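Local coordinates for protein quercetin 2,3-dioxygenase (Escherichia coli, PDB 1TQ5) that cleaves quercetin with dioxygen in vitro as a metal-dependent dioxygenase of the pirin family, releasing carbon monoxide, though its physiological role is unknown, at residues A[60-65]-A[116-121]; A[95-100]-A[126-131]; A[191-196]-A[216-221]. All blocks are in the same frame, centred on the assembly; numbering follows the deposited sequence.

Contact 1 of 3, residues A[60-65]-A[116-121]; sequences KDMEIL and QIWIMP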
loop_
_atom_site.group_PDB
_atom_site.type_symbol
_atom_site.label_atom_id
_atom_site.label_comp_id
_atom_site.label_asym_id
_atom_site.label_seq_id
_atom_site.Cartn_x
_atom_site.Cartn_y
_atom_site.Cartn_z
ATOM N N LYS A 60 -14.444 1.737 10.341
ATOM C CA LYS A 60 -14.220 2.313 11.653
ATOM C C LYS A 60 -12.763 2.076 12.034
ATOM O O LYS A 60 -12.192 1.043 11.697
ATOM C CB LYS A 60 -15.147 1.637 12.666
ATOM C CG LYS A 60 -15.319 2.372 13.980
ATOM C CD LYS A 60 -16.181 1.554 14.933
ATOM C CE LYS A 60 -16.634 2.371 16.129
ATOM N NZ LYS A 60 -17.609 3.432 15.742
ATOM N N ASP A 61 -12.169 3.046 12.722
ATOM C CA ASP A 61 -10.782 2.966 13.177
ATOM C C ASP A 61 -9.845 2.256 12.198
ATOM O O ASP A 61 -9.537 1.079 12.376
ATOM C CB ASP A 61 -10.711 2.253 14.531
ATOM C CG ASP A 61 -11.763 2.747 15.513
ATOM O OD1 ASP A 61 -11.904 3.979 15.678
ATOM O OD2 ASP A 61 -12.444 1.897 16.124
HETATM N N MSE A 62 -9.382 2.972 11.178
HETATM C CA MSE A 62 -8.474 2.388 10.194
HETATM C C MSE A 62 -8.067 3.429 9.157
HETATM O O MSE A 62 -8.891 4.234 8.717
HETATM C CB MSE A 62 -9.150 1.196 9.494
HETATM C CG MSE A 62 -8.222 0.306 8.665
HETATM SE SE MSE A 62 -7.082 -0.748 9.614
HETATM C CE MSE A 62 -8.166 -2.077 10.089
ATOM N N GLU A 63 -6.789 3.425 8.792
ATOM C CA GLU A 63 -6.268 4.347 7.788
ATOM C C GLU A 63 -6.286 3.582 6.472
ATOM O O GLU A 63 -5.600 2.568 6.333
ATOM C CB GLU A 63 -4.830 4.764 8.122
ATOM C CG GLU A 63 -4.666 5.450 9.479
ATOM C CD GLU A 63 -5.297 6.836 9.527
ATOM O OE1 GLU A 63 -4.679 7.797 9.024
ATOM O OE2 GLU A 63 -6.420 6.961 10.061
ATOM N N ILE A 64 -7.080 4.055 5.518
ATOM C CA ILE A 64 -7.188 3.395 4.221
ATOM C C ILE A 64 -6.479 4.185 3.131
ATOM O O ILE A 64 -6.892 5.290 2.779
ATOM C CB ILE A 64 -8.659 3.214 3.802
ATOM C CG1 ILE A 64 -9.457 2.578 4.941
ATOM C CG2 ILE A 64 -8.732 2.339 2.558
ATOM C CD1 ILE A 64 -8.967 1.211 5.350
ATOM N N LEU A 65 -5.413 3.602 2.593
ATOM C CA LEU A 65 -4.638 4.249 1.547
ATOM C C LEU A 65 -4.829 3.568 0.197
ATOM O O LEU A 65 -4.813 2.343 0.107
ATOM C CB LEU A 65 -3.157 4.218 1.911
ATOM C CG LEU A 65 -2.192 4.617 0.794
ATOM C CD1 LEU A 65 -2.213 6.125 0.605
ATOM C CD2 LEU A 65 -0.798 4.141 1.149
ATOM N N GLN A 116 -4.947 -1.395 -2.513
ATOM C CA GLN A 116 -5.774 -0.905 -1.412
ATOM C C GLN A 116 -5.038 -1.310 -0.143
ATOM O O GLN A 116 -4.985 -2.487 0.201
ATOM C CB GLN A 116 -7.164 -1.541 -1.444
ATOM C CG GLN A 116 -8.143 -0.831 -2.359
ATOM C CD GLN A 116 -8.507 0.557 -1.861
ATOM O OE1 GLN A 116 -9.147 0.713 -0.819
ATOM N NE2 GLN A 116 -8.096 1.572 -2.603
ATOM N N ILE A 117 -4.469 -0.323 0.540
ATOM C CA ILE A 117 -3.685 -0.546 1.753
ATOM C C ILE A 117 -4.400 -0.114 3.037
ATOM O O ILE A 117 -4.941 0.986 3.104
ATOM C CB ILE A 117 -2.356 0.234 1.665
ATOM C CG1 ILE A 117 -1.670 -0.048 0.320
ATOM C CG2 ILE A 117 -1.459 -0.123 2.836
ATOM C CD1 ILE A 117 -1.367 -1.504 0.074
ATOM N N TRP A 118 -4.387 -0.971 4.057
ATOM C CA TRP A 118 -5.013 -0.648 5.341
ATOM C C TRP A 118 -3.954 -0.584 6.431
ATOM O O TRP A 118 -3.169 -1.519 6.607
ATOM C CB TRP A 118 -6.051 -1.698 5.744
ATOM C CG TRP A 118 -7.310 -1.717 4.921
ATOM C CD1 TRP A 118 -7.462 -1.286 3.631
ATOM C CD2 TRP A 118 -8.564 -2.291 5.301
ATOM N NE1 TRP A 118 -8.731 -1.564 3.185
ATOM C CE2 TRP A 118 -9.429 -2.182 4.190
ATOM C CE3 TRP A 118 -9.040 -2.895 6.472
ATOM C CZ2 TRP A 118 -10.747 -2.654 4.214
ATOM C CZ3 TRP A 118 -10.349 -3.367 6.497
ATOM C CH2 TRP A 118 -11.186 -3.243 5.373
ATOM N N ILE A 119 -3.939 0.522 7.163
ATOM C CA ILE A 119 -2.981 0.709 8.239
ATOM C C ILE A 119 -3.709 0.979 9.550
ATOM O O ILE A 119 -4.520 1.899 9.642
ATOM C CB ILE A 119 -2.032 1.874 7.916
ATOM C CG1 ILE A 119 -1.176 1.500 6.705
ATOM C CG2 ILE A 119 -1.144 2.198 9.128
ATOM C CD1 ILE A 119 -0.360 2.642 6.159
HETATM N N MSE A 120 -3.434 0.164 10.561
HETATM C CA MSE A 120 -4.075 0.350 11.856
HETATM C C MSE A 120 -3.610 1.652 12.491
HETATM O O MSE A 120 -2.417 1.892 12.621
HETATM C CB MSE A 120 -3.743 -0.804 12.803
HETATM C CG MSE A 120 -4.231 -0.554 14.218
HETATM SE SE MSE A 120 -3.813 -1.855 15.379
HETATM C CE MSE A 120 -5.399 -2.710 15.496
ATOM N N PRO A 121 -4.552 2.513 12.892
ATOM C CA PRO A 121 -4.147 3.775 13.513
ATOM C C PRO A 121 -3.717 3.512 14.953
ATOM O O PRO A 121 -4.351 2.727 15.658
ATOM C CB PRO A 121 -5.415 4.616 13.421
ATOM C CG PRO A 121 -6.498 3.589 13.609
ATOM C CD PRO A 121 -6.018 2.437 12.746
#
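Glu-63 and Ile-119 face each other as an antiparallel hydrogen-bonded pair: Glu-63 N donates to Ile-119 O (2.9 Å) and Ile-119 N returns the bond to Glu-63 O. Two residues on, Leu-65 and Ile-117 repeat the exchange, with Leu-65 N to Ile-117 O at 2.7 Å and Ile-117 N to Leu-65 O at the same length. Between them Ile-64 and Trp-118 form the non-hydrogen-bonded pair, and their backbones bond outward instead, Ile-64 to Met-93 and Trp-118 to Arg-41. Two carbonyls also receive a CA-H...O contact, Glu-63 O from Trp-118 CA and Ile-117 O from Ile-64 CA. These are neighbouring strands in the seven-stranded sheet of the N-terminal cupin domain. On the face bearing Ile-64 and Trp-118, CD1 of Ile-64 sits 3.3 Å from the centroid of the indole five-membered ring, almost straight above it, in a CH-pi contact; CG1 beside the backbone N (chi1 -50°) and a second bend at chi2 carry the methyl there. Met-62, a selenomethionine, meets the same indole obliquely, its CE 3.8 Å from Trp-118 CE3 and its SE beside Ile-119 O. That indole also meets the ring of the metal ligand His-59 at about a right angle. Gln-116 OE1 rests 3.8 Å from Ile-64 CG2, while its NE2 is bonded to Thr-66 OG1. On the other face both oxygens of the buried Glu-63 carboxylate are bonded: OE1 takes a salt bridge from Arg-129 and a bond from His-157 N, OE2 one from Ser-94 OG, which would probably favour the charged form. Past the paired strands, Pro-121 lays its ring against the backbone of the 60-65 segment, CD lying 3.5 Å from Met-62 CA.

Contact 2 of 3, residues A[95-100]-A[126-131]; sequences AGTGIR and ITPRYE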
loop_
_atom_site.group_PDB
_atom_site.type_symbol
_atom_site.label_atom_id
_atom_site.label_comp_id
_atom_site.label_asym_id
_atom_site.label_seq_id
_atom_site.Cartn_x
_atom_site.Cartn_y
_atom_site.Cartn_z
ATOM N N ALA A 95 -10.904 6.309 8.762
ATOM C CA ALA A 95 -12.275 5.959 9.120
ATOM C C ALA A 95 -12.650 6.610 10.452
ATOM O O ALA A 95 -13.809 6.953 10.683
ATOM C CB ALA A 95 -12.431 4.443 9.212
ATOM N N GLY A 96 -11.658 6.781 11.318
ATOM C CA GLY A 96 -11.901 7.397 12.609
ATOM C C GLY A 96 -13.065 6.783 13.363
ATOM O O GLY A 96 -13.167 5.562 13.479
ATOM N N THR A 97 -13.951 7.635 13.869
ATOM C CA THR A 97 -15.108 7.179 14.632
ATOM C C THR A 97 -16.123 6.404 13.794
ATOM O O THR A 97 -16.928 5.641 14.329
ATOM C CB THR A 97 -15.821 8.370 15.311
ATOM O OG1 THR A 97 -16.078 9.394 14.342
ATOM C CG2 THR A 97 -14.956 8.940 16.427
ATOM N N GLY A 98 -16.083 6.598 12.481
ATOM C CA GLY A 98 -17.010 5.903 11.605
ATOM C C GLY A 98 -17.171 6.631 10.286
ATOM O O GLY A 98 -17.108 7.861 10.244
ATOM N N ILE A 99 -17.384 5.885 9.206
ATOM C CA ILE A 99 -17.534 6.505 7.897
ATOM C C ILE A 99 -17.940 5.473 6.844
ATOM O O ILE A 99 -17.689 4.278 6.997
ATOM C CB ILE A 99 -16.197 7.195 7.481
ATOM C CG1 ILE A 99 -16.472 8.533 6.788
ATOM C CG2 ILE A 99 -15.368 6.264 6.600
ATOM C CD1 ILE A 99 -17.166 8.434 5.460
ATOM N N ARG A 100 -18.590 5.940 5.784
ATOM C CA ARG A 100 -19.012 5.076 4.692
ATOM C C ARG A 100 -18.437 5.632 3.396
ATOM O O ARG A 100 -18.344 6.847 3.222
ATOM C CB ARG A 100 -20.539 5.033 4.598
ATOM C CG ARG A 100 -21.200 4.096 5.597
ATOM C CD ARG A 100 -22.714 4.258 5.604
ATOM N NE ARG A 100 -23.122 5.546 6.163
ATOM C CZ ARG A 100 -22.869 5.937 7.409
ATOM N NH1 ARG A 100 -22.208 5.140 8.240
ATOM N NH2 ARG A 100 -23.272 7.130 7.825
ATOM N N ILE A 126 -10.511 8.634 16.251
ATOM C CA ILE A 126 -10.125 9.955 15.769
ATOM C C ILE A 126 -11.243 10.517 14.902
ATOM O O ILE A 126 -12.271 9.872 14.705
ATOM C CB ILE A 126 -8.849 9.910 14.910
ATOM C CG1 ILE A 126 -9.171 9.312 13.538
ATOM C CG2 ILE A 126 -7.782 9.085 15.609
ATOM C CD1 ILE A 126 -8.395 9.944 12.399
ATOM N N THR A 127 -11.029 11.714 14.372
ATOM C CA THR A 127 -12.019 12.361 13.526
ATOM C C THR A 127 -11.805 12.034 12.046
ATOM O O THR A 127 -10.701 12.171 11.520
ATOM C CB THR A 127 -11.984 13.888 13.723
ATOM O OG1 THR A 127 -12.836 14.518 12.757
ATOM C CG2 THR A 127 -10.565 14.407 13.575
ATOM N N PRO A 128 -12.870 11.596 11.357
ATOM C CA PRO A 128 -12.829 11.239 9.935
ATOM C C PRO A 128 -12.198 12.321 9.067
ATOM O O PRO A 128 -12.522 13.499 9.200
ATOM C CB PRO A 128 -14.300 11.022 9.599
ATOM C CG PRO A 128 -14.854 10.484 10.885
ATOM C CD PRO A 128 -14.225 11.399 11.906
ATOM N N ARG A 129 -11.302 11.917 8.172
ATOM C CA ARG A 129 -10.636 12.864 7.286
ATOM C C ARG A 129 -10.297 12.222 5.949
ATOM O O ARG A 129 -10.088 11.011 5.861
ATOM C CB ARG A 129 -9.358 13.384 7.935
ATOM C CG ARG A 129 -8.363 12.291 8.251
ATOM C CD ARG A 129 -7.069 12.463 7.477
ATOM N NE ARG A 129 -6.224 11.283 7.623
ATOM C CZ ARG A 129 -4.963 11.201 7.215
ATOM N NH1 ARG A 129 -4.379 12.240 6.629
ATOM N NH2 ARG A 129 -4.287 10.075 7.400
ATOM N N TYR A 130 -10.251 13.044 4.907
ATOM C CA TYR A 130 -9.927 12.561 3.577
ATOM C C TYR A 130 -8.951 13.492 2.886
ATOM O O TYR A 130 -9.222 14.684 2.722
ATOM C CB TYR A 130 -11.176 12.441 2.708
ATOM C CG TYR A 130 -10.841 12.046 1.289
ATOM C CD1 TYR A 130 -10.392 10.758 0.996
ATOM C CD2 TYR A 130 -10.901 12.977 0.250
ATOM C CE1 TYR A 130 -10.006 10.405 -0.291
ATOM C CE2 TYR A 130 -10.516 12.636 -1.043
ATOM C CZ TYR A 130 -10.067 11.345 -1.304
ATOM O OH TYR A 130 -9.662 10.999 -2.572
ATOM N N GLU A 131 -7.817 12.942 2.473
ATOM C CA GLU A 131 -6.811 13.730 1.789
ATOM C C GLU A 131 -6.324 13.046 0.522
ATOM O O GLU A 131 -6.331 11.816 0.407
ATOM C CB GLU A 131 -5.629 14.010 2.720
ATOM C CG GLU A 131 -5.976 14.925 3.876
ATOM C CD GLU A 131 -4.750 15.377 4.638
ATOM O OE1 GLU A 131 -3.915 16.094 4.047
ATOM O OE2 GLU A 131 -4.623 15.009 5.824
#
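Ile-126 O is approached by three groups of the turn opposite: the backbone N of Thr-97, which donates a weak bond at 2.9 Å with a bent N-H...O angle of 125°, the CA of Gly-96 at 3.3 Å, and CG2 of Thr-97, also at 3.3 Å. The carbonyl thus sits on the outside of the turn, where Gly-96 offers no side chain; a CB there would run into Ile-126 O and Pro-128 N, and the positive phi of this residue favours glycine as well. CG1 of Ile-126 closes over the same place, 3.5 Å from Gly-96 CA. With chi1 at 74° this branch stands between the backbone N and the carbonyl carbon, which brings it onto the glycine. Residues 95-98 make a type II' beta turn, Gly-96 and Thr-97 at its corners and Gly-98 N bonded back to Ala-95 O. The turn leads from strand 90-94 of the seven-stranded sheet into strand 99-104 of the smaller sheet, the strand that bears the metal ligands His-101 and, by similarity, Glu-103. Pro-128 packs beside it just before strand 129-133 begins at the sheet's edge. Its CG lies 3.5 Å from Gly-98 O and slightly farther from Ala-95 O, while CD comes 3.7 Å from Thr-97 OG1, the two side chains crossing at about a right angle. Toward CB the proline meets Ile-99 more loosely, CG1 of the isoleucine lying 4.3 Å from Pro-128 CB. Farther along, Arg-129 places NH1 2.9 Å from Glu-131 OE2, a salt bridge lying in the guanidinium plane but reaching the carboxylate from above its own; NE is bonded to Ser-94 OG.

Contact 3 of 3, residues A[191-196]-A[216-221]; sequences NVTING and HADSDS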
loop_
_atom_site.group_PDB
_atom_site.type_symbol
_atom_site.label_atom_id
_atom_site.label_comp_id
_atom_site.label_asym_id
_atom_site.label_seq_id
_atom_site.Cartn_x
_atom_site.Cartn_y
_atom_site.Cartn_z
ATOM N N ASN A 191 12.382 -5.712 -11.141
ATOM C CA ASN A 191 13.100 -6.816 -10.518
ATOM C C ASN A 191 14.173 -6.227 -9.624
ATOM O O ASN A 191 15.050 -5.502 -10.099
ATOM C CB ASN A 191 13.755 -7.695 -11.588
ATOM C CG ASN A 191 12.745 -8.343 -12.515
ATOM O OD1 ASN A 191 12.128 -9.354 -12.173
ATOM N ND2 ASN A 191 12.564 -7.757 -13.692
ATOM N N VAL A 192 14.104 -6.529 -8.333
ATOM C CA VAL A 192 15.092 -6.011 -7.404
ATOM C C VAL A 192 15.673 -7.113 -6.528
ATOM O O VAL A 192 15.167 -8.239 -6.491
ATOM C CB VAL A 192 14.491 -4.912 -6.489
ATOM C CG1 VAL A 192 13.803 -3.849 -7.337
ATOM C CG2 VAL A 192 13.508 -5.525 -5.490
ATOM N N THR A 193 16.763 -6.780 -5.850
ATOM C CA THR A 193 17.430 -7.695 -4.932
ATOM C C THR A 193 17.519 -6.898 -3.643
ATOM O O THR A 193 18.037 -5.788 -3.635
ATOM C CB THR A 193 18.857 -8.072 -5.423
ATOM O OG1 THR A 193 18.760 -8.944 -6.553
ATOM C CG2 THR A 193 19.634 -8.775 -4.333
ATOM N N ILE A 194 16.998 -7.461 -2.560
ATOM C CA ILE A 194 16.996 -6.782 -1.271
ATOM C C ILE A 194 17.609 -7.661 -0.179
ATOM O O ILE A 194 17.069 -8.719 0.164
ATOM C CB ILE A 194 15.544 -6.385 -0.900
ATOM C CG1 ILE A 194 15.010 -5.403 -1.950
ATOM C CG2 ILE A 194 15.483 -5.791 0.491
ATOM C CD1 ILE A 194 13.528 -5.108 -1.845
ATOM N N ASN A 195 18.740 -7.221 0.363
ATOM C CA ASN A 195 19.425 -7.977 1.407
ATOM C C ASN A 195 19.613 -9.429 0.961
ATOM O O ASN A 195 19.320 -10.368 1.707
ATOM C CB ASN A 195 18.626 -7.922 2.716
ATOM C CG ASN A 195 18.714 -6.564 3.399
ATOM O OD1 ASN A 195 18.488 -5.526 2.778
ATOM N ND2 ASN A 195 19.039 -6.569 4.686
ATOM N N GLY A 196 20.072 -9.596 -0.276
ATOM C CA GLY A 196 20.326 -10.920 -0.819
ATOM C C GLY A 196 19.135 -11.732 -1.287
ATOM O O GLY A 196 19.281 -12.917 -1.585
ATOM N N HIS A 216 19.080 -3.252 -4.673
ATOM C CA HIS A 216 19.750 -3.188 -5.965
ATOM C C HIS A 216 18.703 -3.484 -7.035
ATOM O O HIS A 216 17.978 -4.475 -6.941
ATOM C CB HIS A 216 20.888 -4.214 -6.037
ATOM C CG HIS A 216 21.561 -4.272 -7.371
ATOM N ND1 HIS A 216 21.028 -4.957 -8.444
ATOM C CD2 HIS A 216 22.698 -3.688 -7.822
ATOM C CE1 HIS A 216 21.809 -4.793 -9.498
ATOM N NE2 HIS A 216 22.828 -4.027 -9.147
ATOM N N ALA A 217 18.615 -2.624 -8.044
ATOM C CA ALA A 217 17.636 -2.818 -9.113
ATOM C C ALA A 217 18.234 -3.563 -10.305
ATOM O O ALA A 217 19.171 -3.082 -10.944
ATOM C CB ALA A 217 17.084 -1.471 -9.562
ATOM N N ASP A 218 17.681 -4.736 -10.602
ATOM C CA ASP A 218 18.162 -5.551 -11.712
ATOM C C ASP A 218 17.583 -5.035 -13.031
ATOM O O ASP A 218 18.059 -5.378 -14.116
ATOM C CB ASP A 218 17.776 -7.016 -11.484
ATOM C CG ASP A 218 18.186 -7.519 -10.105
ATOM O OD1 ASP A 218 19.381 -7.403 -9.752
ATOM O OD2 ASP A 218 17.312 -8.030 -9.371
ATOM N N SER A 219 16.545 -4.213 -12.914
ATOM C CA SER A 219 15.885 -3.584 -14.051
ATOM C C SER A 219 15.192 -2.358 -13.468
ATOM O O SER A 219 15.095 -2.238 -12.248
ATOM C CB SER A 219 14.861 -4.532 -14.685
ATOM O OG SER A 219 13.879 -4.949 -13.752
ATOM N N ASP A 220 14.737 -1.435 -14.311
ATOM C CA ASP A 220 14.051 -0.253 -13.797
ATOM C C ASP A 220 12.930 -0.778 -12.915
ATOM O O ASP A 220 12.154 -1.630 -13.337
ATOM C CB ASP A 220 13.458 0.586 -14.933
ATOM C CG ASP A 220 14.504 1.040 -15.931
ATOM O OD1 ASP A 220 15.551 1.568 -15.497
ATOM O OD2 ASP A 220 14.273 0.876 -17.149
ATOM N N SER A 221 12.840 -0.275 -11.693
ATOM C CA SER A 221 11.814 -0.758 -10.787
ATOM C C SER A 221 11.208 0.337 -9.933
ATOM O O SER A 221 11.620 1.498 -9.985
ATOM C CB SER A 221 12.414 -1.819 -9.858
ATOM O OG SER A 221 13.098 -2.821 -10.589
HETATM O O HOH W 1 20.976 -9.246 -8.244
#
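Thr-193 and His-216 form an antiparallel hydrogen-bonded pair, Thr-193 N to His-216 O at 2.8 Å and His-216 N to Thr-193 O at 2.9 Å, and next to them Val-192 and Ala-217 make a non-hydrogen-bonded pair before the second segment turns off. There Asn-191 O takes over, accepting Asp-218 N at 2.8 Å and, more weakly, Ser-219 N. Strands 191-194 and 213-217 are the inner pair of a four-stranded antiparallel sheet of the C-terminal cupin domain. The Asn-191 side chain reaches the loop after strand 213-217 with ND2, which donates to Ser-219 OG at 3.1 Å, the hydroxyl lying close to the amide plane. Asn-191 N is split between Ser-219 OG and Ser-221 OG, weakly to both; the latter hydroxyl gives its own proton to Ser-219 O (2.7 Å). An alanine here would remove the amide and is likely to leave Ser-219 OG with just the weak backbone bond from this strand, freeing the hydroxyl to turn. On the buried side CG1 of Val-192 packs 3.5 Å from Ser-221 CB. On the other face Thr-193 and Asp-218 cross at about a right angle. Thr-193 OG1, set beside its backbone N (chi1 -72°), approaches Asp-218 OD2 at 3.3 Å, a weak bond that is not settled, and a water spans Thr-193 OG1 and Asp-218 OD1. Asp-218 OD1 thus accepts from the water and, weakly, from His-216 ND1, and the nearby negative charge would probably favour a protonated histidine.

Contacts 1 and 2 lie in the same cupin domain, their centres 10 Å apart, and touch directly: Asp-61 N reaches Gly-96 O (2.8 Å) and Lys-60 NZ reaches Thr-97 O (2.7 Å), both probable hydrogen bonds. Both lie near the metal site, the Trp-118 side chain of contact 1 about 5 Å from a bound cadmium ion and that of Ile-99 in contact 2 about 8 Å from one. Contact 3 belongs to the second cupin domain, beyond the chain's centre, with its own centre about 28 Å from that of contact 1 and 37 Å from that of contact 2. It lies away from the annotated metal ligands, although a cadmium ion sits about 4 Å from the Thr-193 side chain.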